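Conserved hypothetical protein (Pseudomonas aeruginosa PAO1, PDB 1TE5) is of unknown function but is predicted to be a class-II glutamine amidotransferase of the Ntn-hydrolase type, probably releasing ammonia from glutamine. Local coordinates at residues W36-Q50 against T91-T104. Sequence-based numbering, arbitrary orientation.
Sequences WGIAFYEGRGVRLFQ and THPFIRELGGRYWT
Tyr-41 reaches across from strand 36-42 and sets its hydroxyl near two oxygens of strand 101-104: OH lies 2.7 Å from Thr-104 OG1, a hydrogen bond either could donate, and 3.1 Å from Tyr-102 O, which sits at the ring edge near its plane. With CG beside its own backbone N (chi1 -61°), the ring passes Val-46 CG2, which lies over one face toward the rim. Val-46 splits its branches, CG2 meeting Ile-95 CD1 tip to tip at 3.9 Å and CG1 approaching the Tyr-102 ring obliquely, 3.7 Å from Tyr-102 CD1. Leu-48 CD2 slides past Ile-95 CD1, and Leu-48 CD1 meets Pro-93 CG at 3.7 Å; Ala-39 CB packs on that same CG. The cis peptide before Pro-93 lies against glycine, where Gly-37 CA makes a CH···O contact of 3.2 Å to His-92 O.

At the hairpin ends, the Arg-44 and Arg-101 guanidinium groups stack, planes 23° apart; Arg-101 is also salt-bridged to Asp-178, which probably eases the closeness of like charges. Nearby, one water links Arg-44 O to Tyr-102 N.

Each hairpin belongs to a separate antiparallel sheet, and these face-to-face layers suit the αββα sandwich of Ntn hydrolases; helix 128-143 backs strand 94-98. The chemistry is thus a largely apolar centre with polar contacts at the turns, where Thr-104 OG1 bonds the buried tyrosine hydroxyl and Tyr-102 O can accept its proton if the threonine donates.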
loop_
_atom_site.group_PDB
_atom_site.type_symbol
_atom_site.label_atom_id
_atom_site.label_comp_id
_atom_site.label_asym_id
_atom_site.label_seq_id
_atom_site.Cartn_x
_atom_site.Cartn_y
_atom_site.Cartn_z
ATOM N N TRP A 36 1.130 -8.581 -11.593
ATOM C CA TRP A 36 0.284 -7.423 -11.871
ATOM C C TRP A 36 0.253 -6.437 -10.709
ATOM O O TRP A 36 0.661 -6.759 -9.597
ATOM C CB TRP A 36 -1.142 -7.893 -12.178
ATOM C CG TRP A 36 -1.730 -8.688 -11.061
ATOM C CD1 TRP A 36 -1.492 -10.005 -10.778
ATOM C CD2 TRP A 36 -2.587 -8.203 -10.019
ATOM N NE1 TRP A 36 -2.140 -10.367 -9.622
ATOM C CE2 TRP A 36 -2.819 -9.282 -9.134
ATOM C CE3 TRP A 36 -3.177 -6.963 -9.746
ATOM C CZ2 TRP A 36 -3.608 -9.156 -7.995
ATOM C CZ3 TRP A 36 -3.960 -6.841 -8.615
ATOM C CH2 TRP A 36 -4.169 -7.933 -7.752
ATOM N N GLY A 37 -0.316 -5.264 -10.950
ATOM C CA GLY A 37 -0.401 -4.264 -9.910
ATOM C C GLY A 37 -1.402 -3.197 -10.283
ATOM O O GLY A 37 -1.457 -2.752 -11.430
ATOM N N ILE A 38 -2.220 -2.802 -9.316
ATOM C CA ILE A 38 -3.233 -1.784 -9.537
ATOM C C ILE A 38 -3.311 -0.873 -8.324
ATOM O O ILE A 38 -3.649 -1.314 -7.225
ATOM C CB ILE A 38 -4.621 -2.419 -9.761
ATOM C CG1 ILE A 38 -4.588 -3.329 -10.990
ATOM C CG2 ILE A 38 -5.675 -1.335 -9.930
ATOM C CD1 ILE A 38 -5.778 -4.246 -11.102
ATOM N N ALA A 39 -2.956 0.390 -8.527
ATOM C CA ALA A 39 -3.007 1.388 -7.474
ATOM C C ALA A 39 -4.021 2.425 -7.904
ATOM O O ALA A 39 -4.166 2.698 -9.087
ATOM C CB ALA A 39 -1.651 2.023 -7.285
ATOM N N PHE A 40 -4.798 2.923 -6.955
ATOM C CA PHE A 40 -5.782 3.949 -7.250
ATOM C C PHE A 40 -6.003 4.835 -6.033
ATOM O O PHE A 40 -5.638 4.466 -4.918
ATOM C CB PHE A 40 -7.095 3.348 -7.775
ATOM C CG PHE A 40 -7.769 2.412 -6.823
ATOM C CD1 PHE A 40 -8.794 2.864 -5.988
ATOM C CD2 PHE A 40 -7.410 1.066 -6.786
ATOM C CE1 PHE A 40 -9.461 1.986 -5.121
ATOM C CE2 PHE A 40 -8.062 0.177 -5.929
ATOM C CZ PHE A 40 -9.092 0.639 -5.093
ATOM N N TYR A 41 -6.576 6.013 -6.250
ATOM C CA TYR A 41 -6.785 6.954 -5.163
ATOM C C TYR A 41 -8.203 7.141 -4.672
ATOM O O TYR A 41 -9.155 7.050 -5.427
ATOM C CB TYR A 41 -6.201 8.306 -5.548
ATOM C CG TYR A 41 -4.723 8.245 -5.811
ATOM C CD1 TYR A 41 -4.231 7.726 -7.007
ATOM C CD2 TYR A 41 -3.816 8.704 -4.865
ATOM C CE1 TYR A 41 -2.869 7.661 -7.255
ATOM C CE2 TYR A 41 -2.454 8.647 -5.099
ATOM C CZ TYR A 41 -1.986 8.127 -6.293
ATOM O OH TYR A 41 -0.636 8.073 -6.515
ATOM N N GLU A 42 -8.314 7.450 -3.388
ATOM C CA GLU A 42 -9.577 7.702 -2.714
ATOM C C GLU A 42 -9.357 8.962 -1.883
ATOM O O GLU A 42 -9.207 8.951 -0.658
ATOM C CB GLU A 42 -9.867 6.545 -1.765
ATOM C CG GLU A 42 -11.319 6.145 -1.657
ATOM C CD GLU A 42 -11.483 4.733 -1.108
ATOM O OE1 GLU A 42 -11.298 3.767 -1.884
ATOM O OE2 GLU A 42 -11.798 4.593 0.094
ATOM N N GLY A 43 -9.289 10.072 -2.616
ATOM C CA GLY A 43 -8.965 11.345 -2.003
ATOM C C GLY A 43 -7.442 11.437 -2.133
ATOM O O GLY A 43 -6.924 11.268 -3.245
ATOM N N ARG A 44 -6.730 11.703 -1.040
ATOM C CA ARG A 44 -5.272 11.740 -1.095
ATOM C C ARG A 44 -4.710 10.364 -0.786
ATOM O O ARG A 44 -3.541 10.096 -1.049
ATOM C CB ARG A 44 -4.701 12.787 -0.138
ATOM C CG ARG A 44 -4.863 14.197 -0.671
ATOM C CD ARG A 44 -4.457 15.258 0.329
ATOM N NE ARG A 44 -5.145 16.512 0.031
ATOM C CZ ARG A 44 -4.559 17.701 -0.042
ATOM N NH1 ARG A 44 -5.292 18.768 -0.326
ATOM N NH2 ARG A 44 -3.254 17.828 0.179
ATOM N N GLY A 45 -5.549 9.507 -0.214
ATOM C CA GLY A 45 -5.145 8.152 0.115
ATOM C C GLY A 45 -5.025 7.274 -1.121
ATOM O O GLY A 45 -5.675 7.527 -2.125
ATOM N N VAL A 46 -4.199 6.235 -1.044
ATOM C CA VAL A 46 -3.993 5.333 -2.175
ATOM C C VAL A 46 -4.137 3.867 -1.774
ATOM O O VAL A 46 -3.749 3.467 -0.672
ATOM C CB VAL A 46 -2.593 5.559 -2.826
ATOM C CG1 VAL A 46 -1.499 5.406 -1.805
ATOM C CG2 VAL A 46 -2.358 4.580 -3.950
ATOM N N ARG A 47 -4.762 3.080 -2.642
ATOM C CA ARG A 47 -4.927 1.648 -2.402
ATOM C C ARG A 47 -4.038 0.892 -3.382
ATOM O O ARG A 47 -3.967 1.236 -4.553
ATOM C CB ARG A 47 -6.381 1.221 -2.587
ATOM C CG ARG A 47 -7.334 1.820 -1.580
ATOM C CD ARG A 47 -8.680 1.154 -1.669
ATOM N NE ARG A 47 -9.679 1.778 -0.808
ATOM C CZ ARG A 47 -9.931 1.419 0.447
ATOM N NH1 ARG A 47 -10.864 2.054 1.138
ATOM N NH2 ARG A 47 -9.248 0.428 1.012
ATOM N N LEU A 48 -3.360 -0.139 -2.902
ATOM C CA LEU A 48 -2.473 -0.915 -3.753
ATOM C C LEU A 48 -2.703 -2.421 -3.628
ATOM O O LEU A 48 -2.678 -2.981 -2.526
ATOM C CB LEU A 48 -1.013 -0.593 -3.420
ATOM C CG LEU A 48 0.076 -1.345 -4.195
ATOM C CD1 LEU A 48 0.042 -0.975 -5.678
ATOM C CD2 LEU A 48 1.426 -1.026 -3.588
ATOM N N PHE A 49 -2.936 -3.060 -4.769
ATOM C CA PHE A 49 -3.146 -4.498 -4.838
ATOM C C PHE A 49 -2.155 -4.954 -5.896
ATOM O O PHE A 49 -2.191 -4.472 -7.031
ATOM C CB PHE A 49 -4.563 -4.829 -5.309
ATOM C CG PHE A 49 -5.655 -4.200 -4.485
ATOM C CD1 PHE A 49 -6.200 -2.967 -4.845
ATOM C CD2 PHE A 49 -6.157 -4.848 -3.355
ATOM C CE1 PHE A 49 -7.225 -2.389 -4.095
ATOM C CE2 PHE A 49 -7.185 -4.274 -2.597
ATOM C CZ PHE A 49 -7.717 -3.039 -2.975
ATOM N N GLN A 50 -1.247 -5.849 -5.527
ATOM C CA GLN A 50 -0.248 -6.342 -6.471
ATOM C C GLN A 50 0.180 -7.764 -6.137
ATOM O O GLN A 50 0.023 -8.224 -5.009
ATOM C CB GLN A 50 0.973 -5.425 -6.482
ATOM C CG GLN A 50 1.833 -5.541 -5.255
ATOM C CD GLN A 50 2.720 -4.345 -5.041
ATOM O OE1 GLN A 50 3.311 -3.822 -5.978
ATOM N NE2 GLN A 50 2.809 -3.897 -3.792
ATOM N N THR A 91 7.517 -6.024 -7.799
ATOM C CA THR A 91 6.254 -5.922 -8.522
ATOM C C THR A 91 5.754 -4.456 -8.556
ATOM O O THR A 91 5.820 -3.758 -7.549
ATOM C CB THR A 91 5.209 -6.843 -7.850
ATOM O OG1 THR A 91 5.729 -8.181 -7.784
ATOM C CG2 THR A 91 3.915 -6.855 -8.622
ATOM N N HIS A 92 5.348 -4.008 -9.747
ATOM C CA HIS A 92 4.834 -2.659 -9.988
ATOM C C HIS A 92 3.356 -2.626 -9.641
ATOM O O HIS A 92 2.684 -3.649 -9.685
ATOM C CB HIS A 92 4.913 -2.293 -11.479
ATOM C CG HIS A 92 6.292 -2.296 -12.057
ATOM N ND1 HIS A 92 7.218 -3.283 -11.794
ATOM C CD2 HIS A 92 6.877 -1.457 -12.939
ATOM C CE1 HIS A 92 8.313 -3.053 -12.496
ATOM N NE2 HIS A 92 8.130 -1.950 -13.198
ATOM N N PRO A 93 2.816 -1.435 -9.345
ATOM C CA PRO A 93 3.518 -0.145 -9.312
ATOM C C PRO A 93 4.185 0.119 -7.946
ATOM O O PRO A 93 3.992 -0.649 -7.011
ATOM C CB PRO A 93 2.401 0.851 -9.613
ATOM C CG PRO A 93 1.203 0.203 -9.022
ATOM C CD PRO A 93 1.357 -1.233 -9.425
ATOM N N PHE A 94 4.966 1.198 -7.855
ATOM C CA PHE A 94 5.660 1.555 -6.618
ATOM C C PHE A 94 5.118 2.867 -6.040
ATOM O O PHE A 94 4.737 3.773 -6.783
ATOM C CB PHE A 94 7.169 1.661 -6.862
ATOM C CG PHE A 94 7.777 0.406 -7.414
ATOM C CD1 PHE A 94 8.118 0.314 -8.757
ATOM C CD2 PHE A 94 7.998 -0.696 -6.591
ATOM C CE1 PHE A 94 8.673 -0.863 -9.267
ATOM C CE2 PHE A 94 8.549 -1.873 -7.090
ATOM C CZ PHE A 94 8.887 -1.956 -8.427
ATOM N N ILE A 95 5.082 2.953 -4.711
ATOM C CA ILE A 95 4.578 4.141 -4.022
ATOM C C ILE A 95 5.623 4.750 -3.091
ATOM O O ILE A 95 6.422 4.037 -2.480
ATOM C CB ILE A 95 3.320 3.812 -3.183
ATOM C CG1 ILE A 95 2.278 3.093 -4.040
ATOM C CG2 ILE A 95 2.725 5.085 -2.574
ATOM C CD1 ILE A 95 1.028 2.754 -3.289
ATOM N N ARG A 96 5.599 6.076 -2.981
ATOM C CA ARG A 96 6.510 6.813 -2.111
ATOM C C ARG A 96 5.977 8.226 -1.937
ATOM O O ARG A 96 5.536 8.844 -2.908
ATOM C CB ARG A 96 7.925 6.830 -2.695
ATOM C CG ARG A 96 8.989 6.497 -1.664
ATOM C CD ARG A 96 10.130 5.660 -2.232
ATOM N NE ARG A 96 9.588 4.369 -2.630
ATOM C CZ ARG A 96 10.287 3.241 -2.680
ATOM N NH1 ARG A 96 9.696 2.126 -3.067
ATOM N NH2 ARG A 96 11.571 3.216 -2.340
ATOM N N GLU A 97 5.947 8.718 -0.700
ATOM C CA GLU A 97 5.443 10.070 -0.471
ATOM C C GLU A 97 6.510 11.136 -0.627
ATOM O O GLU A 97 7.658 10.956 -0.220
ATOM C CB GLU A 97 4.741 10.204 0.890
ATOM C CG GLU A 97 5.648 10.418 2.094
ATOM C CD GLU A 97 5.866 11.887 2.475
ATOM O OE1 GLU A 97 5.256 12.808 1.889
ATOM O OE2 GLU A 97 6.670 12.106 3.391
ATOM N N LEU A 98 6.106 12.227 -1.262
ATOM C CA LEU A 98 6.939 13.390 -1.503
ATOM C C LEU A 98 5.974 14.572 -1.380
ATOM O O LEU A 98 4.895 14.580 -1.977
ATOM C CB LEU A 98 7.571 13.340 -2.902
ATOM C CG LEU A 98 8.761 14.273 -3.170
ATOM C CD1 LEU A 98 9.511 13.826 -4.399
ATOM C CD2 LEU A 98 8.308 15.708 -3.322
ATOM N N GLY A 99 6.334 15.537 -0.544
ATOM C CA GLY A 99 5.490 16.702 -0.364
ATOM C C GLY A 99 4.120 16.451 0.243
ATOM O O GLY A 99 3.214 17.254 0.061
ATOM N N GLY A 100 3.976 15.377 1.007
ATOM C CA GLY A 100 2.686 15.103 1.618
ATOM C C GLY A 100 1.665 14.522 0.659
ATOM O O GLY A 100 0.457 14.598 0.899
ATOM N N ARG A 101 2.158 13.960 -0.442
ATOM C CA ARG A 101 1.322 13.326 -1.460
ATOM C C ARG A 101 1.920 11.942 -1.748
ATOM O O ARG A 101 3.136 11.776 -1.716
ATOM C CB ARG A 101 1.328 14.135 -2.767
ATOM C CG ARG A 101 1.071 15.627 -2.646
ATOM C CD ARG A 101 -0.259 15.961 -1.983
ATOM N NE ARG A 101 -1.404 15.389 -2.682
ATOM C CZ ARG A 101 -2.417 16.099 -3.168
ATOM N NH1 ARG A 101 -3.414 15.476 -3.784
ATOM N NH2 ARG A 101 -2.430 17.428 -3.052
ATOM N N TYR A 102 1.081 10.933 -1.966
ATOM C CA TYR A 102 1.617 9.609 -2.287
ATOM C C TYR A 102 1.872 9.565 -3.784
ATOM O O TYR A 102 0.991 9.873 -4.572
ATOM C CB TYR A 102 0.646 8.490 -1.879
ATOM C CG TYR A 102 0.561 8.235 -0.384
ATOM C CD1 TYR A 102 -0.648 8.386 0.300
ATOM C CD2 TYR A 102 1.690 7.849 0.357
ATOM C CE1 TYR A 102 -0.732 8.171 1.668
ATOM C CE2 TYR A 102 1.608 7.637 1.735
ATOM C CZ TYR A 102 0.398 7.799 2.375
ATOM O OH TYR A 102 0.311 7.621 3.737
ATOM N N TRP A 103 3.098 9.264 -4.176
ATOM C CA TRP A 103 3.411 9.189 -5.593
ATOM C C TRP A 103 3.333 7.746 -6.045
ATOM O O TRP A 103 3.800 6.852 -5.337
ATOM C CB TRP A 103 4.808 9.745 -5.879
ATOM C CG TRP A 103 4.847 11.230 -5.992
ATOM C CD1 TRP A 103 4.347 12.137 -5.098
ATOM C CD2 TRP A 103 5.436 11.996 -7.051
ATOM N NE1 TRP A 103 4.592 13.419 -5.535
ATOM C CE2 TRP A 103 5.258 13.360 -6.731
ATOM C CE3 TRP A 103 6.104 11.661 -8.236
ATOM C CZ2 TRP A 103 5.726 14.388 -7.549
ATOM C CZ3 TRP A 103 6.571 12.687 -9.051
ATOM C CH2 TRP A 103 6.376 14.033 -8.701
ATOM N N THR A 104 2.798 7.524 -7.241
ATOM C CA THR A 104 2.660 6.177 -7.795
ATOM C C THR A 104 3.428 6.114 -9.121
ATOM O O THR A 104 3.362 7.041 -9.927
ATOM C CB THR A 104 1.160 5.809 -7.985
ATOM O OG1 THR A 104 0.520 5.694 -6.703
ATOM C CG2 THR A 104 1.021 4.482 -8.700
HETATM O O HOH W 1 -1.514 11.527 -2.470
#